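Local atomic coordinates of putative oxygenase (Streptomyces coelicolor, PDB entry 2OG5), a protein that hydroxylates C3 of L-asparagine, using iron(II), 2-oxoglutarate and dioxygen, to supply a building block of the calcium-dependent lipopeptide antibiotic. Residues T115-G120 with P318-T323; V155-P160 with D324-R329; D225-P230 with P251-D256. All coordinates share one frame; numbering follows the deposited sequence. Where two conformers were deposited one is given.

Contact 1. Residues T115-G120 with P318-T323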
loop_
_atom_site.group_PDB
_atom_site.type_symbol
_atom_site.label_atom_id
_atom_site.label_comp_id
_atom_site.label_asym_id
_atom_site.label_seq_id
_atom_site.Cartn_x
_atom_site.Cartn_y
_atom_site.Cartn_z
ATOM N N THR A 115 6.360 -1.541 19.800
ATOM C CA THR A 115 5.352 -1.469 18.766
ATOM C C THR A 115 4.036 -0.965 19.369
ATOM O O THR A 115 3.586 -1.508 20.383
ATOM C CB THR A 115 5.143 -2.856 18.145
ATOM O OG1 THR A 115 6.397 -3.341 17.642
ATOM C CG2 THR A 115 4.120 -2.811 17.027
ATOM N N PRO A 116 3.424 0.074 18.764
ATOM C CA PRO A 116 2.128 0.559 19.260
ATOM C C PRO A 116 1.060 -0.532 19.259
ATOM O O PRO A 116 1.116 -1.453 18.445
ATOM C CB PRO A 116 1.756 1.668 18.267
ATOM C CG PRO A 116 3.004 2.056 17.618
ATOM C CD PRO A 116 3.898 0.864 17.613
ATOM N N ARG A 117 0.095 -0.409 20.166
ATOM C CA ARG A 117 -0.892 -1.447 20.407
ATOM C C ARG A 117 -2.329 -0.899 20.446
ATOM O O ARG A 117 -3.218 -1.522 21.019
ATOM C CB ARG A 117 -0.550 -2.129 21.727
ATOM C CG ARG A 117 -1.149 -3.492 21.892
ATOM C CD ARG A 117 -0.665 -4.154 23.158
ATOM N NE ARG A 117 0.793 -4.170 23.231
ATOM C CZ ARG A 117 1.493 -4.325 24.352
ATOM N NH1 ARG A 117 0.891 -4.508 25.524
ATOM N NH2 ARG A 117 2.816 -4.311 24.296
ATOM N N VAL A 118 -2.546 0.253 19.824
ATOM C CA VAL A 118 -3.868 0.875 19.756
ATOM C C VAL A 118 -4.339 0.878 18.320
ATOM O O VAL A 118 -3.521 0.929 17.396
ATOM C CB VAL A 118 -3.850 2.308 20.320
ATOM C CG1 VAL A 118 -3.480 2.274 21.792
ATOM C CG2 VAL A 118 -2.892 3.195 19.543
ATOM N N ASN A 119 -5.648 0.792 18.121
ATOM C CA ASN A 119 -6.209 0.882 16.778
ATOM C C ASN A 119 -6.159 2.326 16.297
ATOM O O ASN A 119 -6.281 3.258 17.092
ATOM C CB ASN A 119 -7.646 0.343 16.739
ATOM C CG ASN A 119 -8.140 0.079 15.319
ATOM O OD1 ASN A 119 -9.323 0.217 15.023
ATOM N ND2 ASN A 119 -7.228 -0.274 14.431
ATOM N N GLY A 120 -5.956 2.516 15.003
ATOM C CA GLY A 120 -5.905 3.871 14.449
ATOM C C GLY A 120 -4.575 4.579 14.675
ATOM O O GLY A 120 -4.471 5.789 14.477
ATOM N N PRO A 318 0.042 -12.601 17.493
ATOM C CA PRO A 318 0.815 -11.542 18.138
ATOM C C PRO A 318 1.241 -11.869 19.562
ATOM O O PRO A 318 0.550 -12.605 20.271
ATOM C CB PRO A 318 -0.154 -10.351 18.146
ATOM C CG PRO A 318 -1.109 -10.635 17.064
ATOM C CD PRO A 318 -1.292 -12.121 17.090
ATOM N N ARG A 319 2.376 -11.318 19.966
ATOM C CA ARG A 319 2.857 -11.435 21.336
ATOM C C ARG A 319 2.223 -10.392 22.252
ATOM O O ARG A 319 2.041 -10.640 23.452
ATOM C CB ARG A 319 4.375 -11.272 21.376
ATOM C CG ARG A 319 5.146 -12.391 20.688
ATOM C CD ARG A 319 6.594 -12.028 20.584
ATOM N NE ARG A 319 7.409 -13.127 20.082
ATOM C CZ ARG A 319 8.719 -13.040 19.862
ATOM N NH1 ARG A 319 9.377 -11.899 20.065
ATOM N NH2 ARG A 319 9.374 -14.100 19.403
ATOM N N TYR A 320 1.937 -9.217 21.695
ATOM C CA TYR A 320 1.448 -8.056 22.457
ATOM C C TYR A 320 2.369 -7.697 23.632
ATOM O O TYR A 320 1.909 -7.414 24.744
ATOM C CB TYR A 320 -0.003 -8.263 22.920
ATOM C CG TYR A 320 -1.006 -8.470 21.796
ATOM C CD1 TYR A 320 -1.077 -7.587 20.715
ATOM C CD2 TYR A 320 -1.897 -9.537 21.822
ATOM C CE1 TYR A 320 -2.002 -7.768 19.703
ATOM C CE2 TYR A 320 -2.834 -9.722 20.813
ATOM C CZ TYR A 320 -2.880 -8.831 19.751
ATOM O OH TYR A 320 -3.805 -9.027 18.753
ATOM N N ASP A 321 3.674 -7.710 23.376
ATOM C CA ASP A 321 4.683 -7.371 24.375
ATOM C C ASP A 321 5.601 -6.237 23.900
ATOM O O ASP A 321 6.659 -6.006 24.487
ATOM C CB ASP A 321 5.511 -8.606 24.724
ATOM C CG ASP A 321 6.324 -9.131 23.549
ATOM O OD1 ASP A 321 6.183 -8.592 22.424
ATOM O OD2 ASP A 321 7.104 -10.079 23.762
ATOM N N GLY A 322 5.208 -5.574 22.811
ATOM C CA GLY A 322 5.965 -4.453 22.250
ATOM C C GLY A 322 6.972 -4.849 21.182
ATOM O O GLY A 322 7.680 -3.990 20.660
ATOM N N THR A 323 7.038 -6.143 20.854
ATOM C CA THR A 323 8.034 -6.658 19.903
ATOM C C THR A 323 7.414 -7.102 18.570
ATOM O O THR A 323 8.109 -7.601 17.694
ATOM C CB THR A 323 8.855 -7.837 20.500
ATOM O OG1 THR A 323 8.039 -9.005 20.628
ATOM C CG2 THR A 323 9.432 -7.465 21.884
#
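R117 lays its side chain against the backbone turn Y320-G322, and T115, two residues earlier, is joined to the same turn by a backbone hydrogen bond. In R117 the first bond points CB toward the turn, and CG lies anti to the backbone N (chi1 -160°). CB and CG lead out to CD, which comes within 4.2 Å of Y320 CB, obliquely to the tyrosine ring. At chi3 (-53°) the chain bends, and the guanidinium settles over the peptide beyond Y320. NE stands 3.7 Å from Y320 O, whereas CZ is 3.1 Å from that oxygen, which lies over one face of the guanidinium, offset toward its rim. NH1 is also close to Y320 O, but the angle is too poor for a hydrogen bond. NH2 ends 3.1 Å from G322 N; both are donors, so this approach is not a hydrogen bond. Both segments are loops of the TauD-like dioxygenase, the first between strand 99-103 and helix 128-140, the second leading, just past the 2-oxoglutarate-binding R325, into strand 326-333. The second loop is shaped by an Asx turn: D321 OD1 accepts T323 N from above the carboxylate plane and the hydroxyl of T323 on its syn side, at 2.6 Å from T323 OG1. G322, at a positive phi, carries the chain through the turn and presents its carbonyl to the first loop. T115 N donates to G322 O at 2.9 Å and 172°, nearly straight at the hydrogen, although the nitrogen sits above the carbonyl plane. T115 OG1 instead bonds to D324 O and R198, while Y320 OH reaches E165.

Contact 2. Residues V155-P160 with D324-R329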
loop_
_atom_site.group_PDB
_atom_site.type_symbol
_atom_site.label_atom_id
_atom_site.label_comp_id
_atom_site.label_asym_id
_atom_site.label_seq_id
_atom_site.Cartn_x
_atom_site.Cartn_y
_atom_site.Cartn_z
ATOM N N VAL A 155 0.824 8.942 7.041
ATOM C CA VAL A 155 1.681 7.826 7.430
ATOM C C VAL A 155 0.966 7.032 8.523
ATOM O O VAL A 155 0.775 7.535 9.643
ATOM C CB VAL A 155 3.066 8.314 7.896
ATOM C CG1 VAL A 155 3.926 7.134 8.311
ATOM C CG2 VAL A 155 3.757 9.151 6.791
ATOM N N GLN A 156 0.596 5.793 8.207
ATOM C CA GLN A 156 -0.302 4.999 9.053
ATOM C C GLN A 156 0.402 3.741 9.538
ATOM O O GLN A 156 1.136 3.099 8.786
ATOM C CB GLN A 156 -1.562 4.620 8.259
ATOM C CG GLN A 156 -2.233 5.841 7.617
ATOM C CD GLN A 156 -3.440 5.534 6.752
ATOM O OE1 GLN A 156 -3.884 4.387 6.640
ATOM N NE2 GLN A 156 -3.966 6.575 6.111
ATOM N N ASP A 157 0.160 3.376 10.791
ATOM C CA ASP A 157 0.796 2.200 11.366
ATOM C C ASP A 157 0.025 0.939 11.033
ATOM O O ASP A 157 -1.219 0.922 11.031
ATOM C CB ASP A 157 0.906 2.322 12.889
ATOM C CG ASP A 157 1.865 3.409 13.324
ATOM O OD1 ASP A 157 2.943 3.538 12.723
ATOM O OD2 ASP A 157 1.561 4.134 14.297
ATOM N N VAL A 158 0.770 -0.120 10.729
ATOM C CA VAL A 158 0.198 -1.453 10.569
ATOM C C VAL A 158 0.755 -2.294 11.722
ATOM O O VAL A 158 1.921 -2.715 11.690
ATOM C CB VAL A 158 0.543 -2.042 9.200
ATOM C CG1 VAL A 158 -0.141 -3.392 9.005
ATOM C CG2 VAL A 158 0.133 -1.069 8.082
ATOM N N VAL A 159 -0.064 -2.484 12.764
ATOM C CA VAL A 159 0.342 -3.131 14.017
ATOM C C VAL A 159 -0.839 -3.902 14.583
ATOM O O VAL A 159 -1.981 -3.452 14.468
ATOM C CB VAL A 159 0.832 -2.103 15.069
ATOM C CG1 VAL A 159 2.087 -1.386 14.581
ATOM C CG2 VAL A 159 -0.262 -1.076 15.397
ATOM N N PRO A 160 -0.582 -5.072 15.185
ATOM C CA PRO A 160 -1.705 -5.847 15.715
ATOM C C PRO A 160 -2.241 -5.276 17.020
ATOM O O PRO A 160 -1.460 -4.876 17.876
ATOM C CB PRO A 160 -1.085 -7.226 15.942
ATOM C CG PRO A 160 0.353 -6.940 16.243
ATOM C CD PRO A 160 0.711 -5.757 15.382
ATOM N N ASP A 324 6.108 -6.924 18.419
ATOM C CA ASP A 324 5.411 -7.370 17.214
ATOM C C ASP A 324 5.737 -6.576 15.948
ATOM O O ASP A 324 6.296 -5.481 15.994
ATOM C CB ASP A 324 3.889 -7.346 17.426
ATOM C CG ASP A 324 3.407 -8.446 18.354
ATOM O OD1 ASP A 324 3.637 -9.637 18.033
ATOM O OD2 ASP A 324 2.767 -8.117 19.368
ATOM N N ARG A 325 5.370 -7.200 14.828
ATOM C CA ARG A 325 5.411 -6.624 13.482
ATOM C C ARG A 325 4.950 -5.171 13.470
ATOM O O ARG A 325 3.893 -4.870 13.998
ATOM C CB ARG A 325 4.473 -7.462 12.602
ATOM C CG ARG A 325 4.485 -7.187 11.108
ATOM C CD ARG A 325 3.521 -8.169 10.427
ATOM N NE ARG A 325 3.589 -8.207 8.965
ATOM C CZ ARG A 325 2.730 -7.613 8.141
ATOM N NH1 ARG A 325 1.728 -6.871 8.604
ATOM N NH2 ARG A 325 2.884 -7.743 6.840
ATOM N N TRP A 326 5.722 -4.295 12.833
ATOM C CA TRP A 326 5.384 -2.874 12.728
ATOM C C TRP A 326 5.753 -2.401 11.329
ATOM O O TRP A 326 6.946 -2.326 11.000
ATOM C CB TRP A 326 6.157 -2.059 13.769
ATOM C CG TRP A 326 5.753 -0.612 13.903
ATOM C CD1 TRP A 326 4.831 0.076 13.148
ATOM C CD2 TRP A 326 6.286 0.340 14.834
ATOM N NE1 TRP A 326 4.750 1.371 13.573
ATOM C CE2 TRP A 326 5.631 1.566 14.600
ATOM C CE3 TRP A 326 7.239 0.270 15.860
ATOM C CZ2 TRP A 326 5.898 2.710 15.345
ATOM C CZ3 TRP A 326 7.507 1.422 16.602
ATOM C CH2 TRP A 326 6.836 2.622 16.333
ATOM N N LEU A 327 4.747 -2.115 10.505
ATOM C CA LEU A 327 4.968 -1.435 9.224
ATOM C C LEU A 327 4.370 -0.048 9.313
ATOM O O LEU A 327 3.459 0.194 10.100
ATOM C CB LEU A 327 4.308 -2.159 8.045
ATOM C CG LEU A 327 4.350 -3.672 7.992
ATOM C CD1 LEU A 327 3.602 -4.205 6.768
ATOM C CD2 LEU A 327 5.784 -4.200 8.016
ATOM N N GLN A 328 4.881 0.864 8.493
ATOM C CA GLN A 328 4.191 2.124 8.238
ATOM C C GLN A 328 3.814 2.194 6.758
ATOM O O GLN A 328 4.551 1.725 5.887
ATOM C CB GLN A 328 5.019 3.318 8.700
ATOM C CG GLN A 328 5.061 3.360 10.226
ATOM C CD GLN A 328 5.754 4.562 10.816
ATOM O OE1 GLN A 328 6.753 5.063 10.280
ATOM N NE2 GLN A 328 5.245 5.017 11.959
ATOM N N ARG A 329 2.629 2.741 6.507
ATOM C CA ARG A 329 2.013 2.708 5.205
ATOM C C ARG A 329 1.687 4.113 4.723
ATOM O O ARG A 329 1.149 4.935 5.462
ATOM C CB ARG A 329 0.721 1.896 5.271
ATOM C CG ARG A 329 0.060 1.712 3.914
ATOM C CD ARG A 329 -1.183 0.898 4.032
ATOM N NE ARG A 329 -2.197 1.602 4.798
ATOM C CZ ARG A 329 -3.329 1.055 5.220
ATOM N NH1 ARG A 329 -3.599 -0.214 4.968
ATOM N NH2 ARG A 329 -4.181 1.786 5.925
#
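V158 and R329 have the most surface buried here, and they meet where V158 CG2 touches R329 CB at 4.1 Å, the two side chains crossing at about a right angle. V158 also sets CB against L327 CB (3.9 Å), and its CG1, anti to the backbone N (chi1 -176°), lies alongside the end of R325. R329 extends to CD and then bends at chi3 (66°), which brings NH2 to Q156 OE1 at 2.7 Å, in the guanidinium plane and almost in line with the C=O bond. Q156 thus helps orient the guanidinium of an arginine that binds L-asparagine; E181 and E149 stand farther off, as long, weak ion pairs. Strands 156-158 and 326-329 are antiparallel neighbours in a sheet of the jelly-roll core, with Q156-R329 and V158-L327 as hydrogen-bonded pairs. Between them comes the non-hydrogen-bonded pair D157-Q328, whose side chains occupy the other face. D157 OD1 accepts two bonds there: Q328 NE2 arrives nearly coplanar with the carboxylate at 2.8 Å, whereas W326 NE1 descends from above that plane at 2.9 Å. D157 OD2 is hydrogen-bonded to S121 OG.

Contact 3. Residues D225-P230 with P251-D256; sequences DALWAP and PVLLGD
The indole of W228 has L253 CB over the centre of its six-membered ring, a CH-pi contact of 3.6 Å to the centroid and 8° from the ring normal. L253 CD1 lies over the same face near the pyrrole end, 3.4 Å from W228 NE1, while D256 O lies in plane at the ring edge by CH2. R257 adds a cation-pi contact to the indole. The contact joins the C-terminal end of helix 221-227 to strand 253-255, which pairs with strand 260-262 as a small two-stranded antiparallel sheet peripheral to the dioxygenase core. The leucine lies flat across the indole, from the six-membered ring to the pyrrole side, at about a right angle to the tryptophan side chain. The same CD1 also packs against L227 CB at 3.7 Å, so L253 touches both L227 and W228. L227 sends CD2 to V252 CB (3.9 Å) and also rests on F232 and on A279 of helix 274-290. P251 fits its ring against the carbonyls of L227 and W228, with CB 3.5 Å from W228 O. L227 O accepts two backbone bonds, from V252 N in its carbonyl plane and from L253 N above that plane.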
loop_
_atom_site.group_PDB
_atom_site.type_symbol
_atom_site.label_atom_id
_atom_site.label_comp_id
_atom_site.label_asym_id
_atom_site.label_seq_id
_atom_site.Cartn_x
_atom_site.Cartn_y
_atom_site.Cartn_z
ATOM N N ASP A 225 -14.843 -13.654 -19.293
ATOM C CA ASP A 225 -16.071 -12.980 -19.722
ATOM C C ASP A 225 -16.875 -12.423 -18.540
ATOM O O ASP A 225 -17.360 -11.291 -18.593
ATOM C CB ASP A 225 -16.956 -13.930 -20.540
ATOM C CG ASP A 225 -16.432 -14.167 -21.956
ATOM O OD1 ASP A 225 -15.511 -13.452 -22.408
ATOM O OD2 ASP A 225 -16.966 -15.082 -22.620
ATOM N N ALA A 226 -17.002 -13.208 -17.473
ATOM C CA ALA A 226 -17.721 -12.759 -16.279
ATOM C C ALA A 226 -17.068 -11.523 -15.640
ATOM O O ALA A 226 -17.759 -10.584 -15.250
ATOM C CB ALA A 226 -17.831 -13.897 -15.254
ATOM N N LEU A 227 -15.739 -11.515 -15.564
ATOM C CA LEU A 227 -15.021 -10.448 -14.859
ATOM C C LEU A 227 -15.100 -9.104 -15.584
ATOM O O LEU A 227 -14.961 -8.047 -14.961
ATOM C CB LEU A 227 -13.558 -10.848 -14.611
ATOM C CG LEU A 227 -13.344 -11.999 -13.624
ATOM C CD1 LEU A 227 -11.890 -12.477 -13.648
ATOM C CD2 LEU A 227 -13.771 -11.610 -12.210
ATOM N N TRP A 228 -15.347 -9.142 -16.897
ATOM C CA TRP A 228 -15.575 -7.924 -17.691
ATOM C C TRP A 228 -17.015 -7.397 -17.626
ATOM O O TRP A 228 -17.289 -6.293 -18.098
ATOM C CB TRP A 228 -15.199 -8.157 -19.167
ATOM C CG TRP A 228 -13.729 -8.173 -19.425
ATOM C CD1 TRP A 228 -12.960 -9.261 -19.682
ATOM C CD2 TRP A 228 -12.848 -7.039 -19.446
ATOM N NE1 TRP A 228 -11.649 -8.887 -19.859
ATOM C CE2 TRP A 228 -11.555 -7.524 -19.722
ATOM C CE3 TRP A 228 -13.029 -5.668 -19.252
ATOM C CZ2 TRP A 228 -10.445 -6.685 -19.812
ATOM C CZ3 TRP A 228 -11.931 -4.838 -19.352
ATOM C CH2 TRP A 228 -10.654 -5.351 -19.624
ATOM N N ALA A 229 -17.924 -8.180 -17.052
ATOM C CA ALA A 229 -19.340 -7.809 -16.999
ATOM C C ALA A 229 -19.633 -7.006 -15.730
ATOM O O ALA A 229 -18.991 -7.222 -14.694
ATOM C CB ALA A 229 -20.216 -9.058 -17.056
ATOM N N PRO A 230 -20.609 -6.084 -15.791
ATOM C CA PRO A 230 -20.960 -5.274 -14.627
ATOM C C PRO A 230 -21.802 -6.040 -13.611
ATOM O O PRO A 230 -22.973 -5.716 -13.392
ATOM C CB PRO A 230 -21.748 -4.114 -15.248
ATOM C CG PRO A 230 -22.406 -4.723 -16.416
ATOM C CD PRO A 230 -21.427 -5.725 -16.966
ATOM N N PRO A 251 -17.785 -3.941 -13.403
ATOM C CA PRO A 251 -16.825 -5.006 -13.677
ATOM C C PRO A 251 -15.647 -5.034 -12.717
ATOM O O PRO A 251 -15.346 -4.030 -12.066
ATOM C CB PRO A 251 -16.319 -4.675 -15.091
ATOM C CG PRO A 251 -17.289 -3.684 -15.639
ATOM C CD PRO A 251 -17.745 -2.908 -14.452
ATOM N N VAL A 252 -14.991 -6.187 -12.665
ATOM C CA VAL A 252 -13.739 -6.344 -11.936
ATOM C C VAL A 252 -12.570 -5.931 -12.825
ATOM O O VAL A 252 -11.665 -5.239 -12.367
ATOM C CB VAL A 252 -13.567 -7.784 -11.429
ATOM C CG1 VAL A 252 -12.115 -8.079 -11.060
ATOM C CG2 VAL A 252 -14.485 -8.028 -10.228
ATOM N N LEU A 253 -12.591 -6.326 -14.097
ATOM C CA LEU A 253 -11.528 -5.966 -15.030
ATOM C C LEU A 253 -11.848 -4.650 -15.723
ATOM O O LEU A 253 -13.000 -4.388 -16.057
ATOM C CB LEU A 253 -11.300 -7.080 -16.062
ATOM C CG LEU A 253 -10.765 -8.406 -15.512
ATOM C CD1 LEU A 253 -10.739 -9.482 -16.598
ATOM C CD2 LEU A 253 -9.369 -8.251 -14.894
ATOM N N LEU A 254 -10.807 -3.846 -15.930
ATOM C CA LEU A 254 -10.917 -2.484 -16.461
ATOM C C LEU A 254 -9.843 -2.236 -17.509
ATOM O O LEU A 254 -8.723 -2.740 -17.397
ATOM C CB LEU A 254 -10.724 -1.450 -15.334
ATOM C CG LEU A 254 -11.635 -1.563 -14.106
ATOM C CD1 LEU A 254 -11.078 -0.773 -12.942
ATOM C CD2 LEU A 254 -13.036 -1.101 -14.481
ATOM N N GLY A 255 -10.177 -1.457 -18.532
ATOM C CA GLY A 255 -9.171 -0.997 -19.489
ATOM C C GLY A 255 -8.867 -1.958 -20.627
ATOM O O GLY A 255 -9.779 -2.473 -21.282
ATOM N N ASP A 256 -7.577 -2.187 -20.871
ATOM C CA ASP A 256 -7.138 -2.977 -22.025
ATOM C C ASP A 256 -7.452 -4.449 -21.821
ATOM O O ASP A 256 -7.390 -4.950 -20.707
ATOM C CB ASP A 256 -5.632 -2.800 -22.232
ATOM C CG ASP A 256 -5.131 -3.507 -23.466
ATOM O OD1 ASP A 256 -5.423 -3.015 -24.588
ATOM O OD2 ASP A 256 -4.456 -4.549 -23.320
#

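How the contacts relate
From the N terminus, the chain first passes 115-120 and then 155-160, and the partners of both arrive some 160 to 200 residues later, at 318-323 and 324-329. Contacts 1 and 2 therefore cross, their segments alternating along the chain. They also touch, their centres about 9 Å apart: R319 N meets D324 OD1, and P116 O packs on V159 CG2. Together they tie the two loops of contact 1 to the pairing of strand 156-158 with strand 326-333. Contact 3 closes a short loop, 225-230 with 251-256, nested inside both larger ones. It lies on the opposite side of the chain's centre, its own centre about 33 Å from that of contact 2, and joins a helix end to a small outlying sheet.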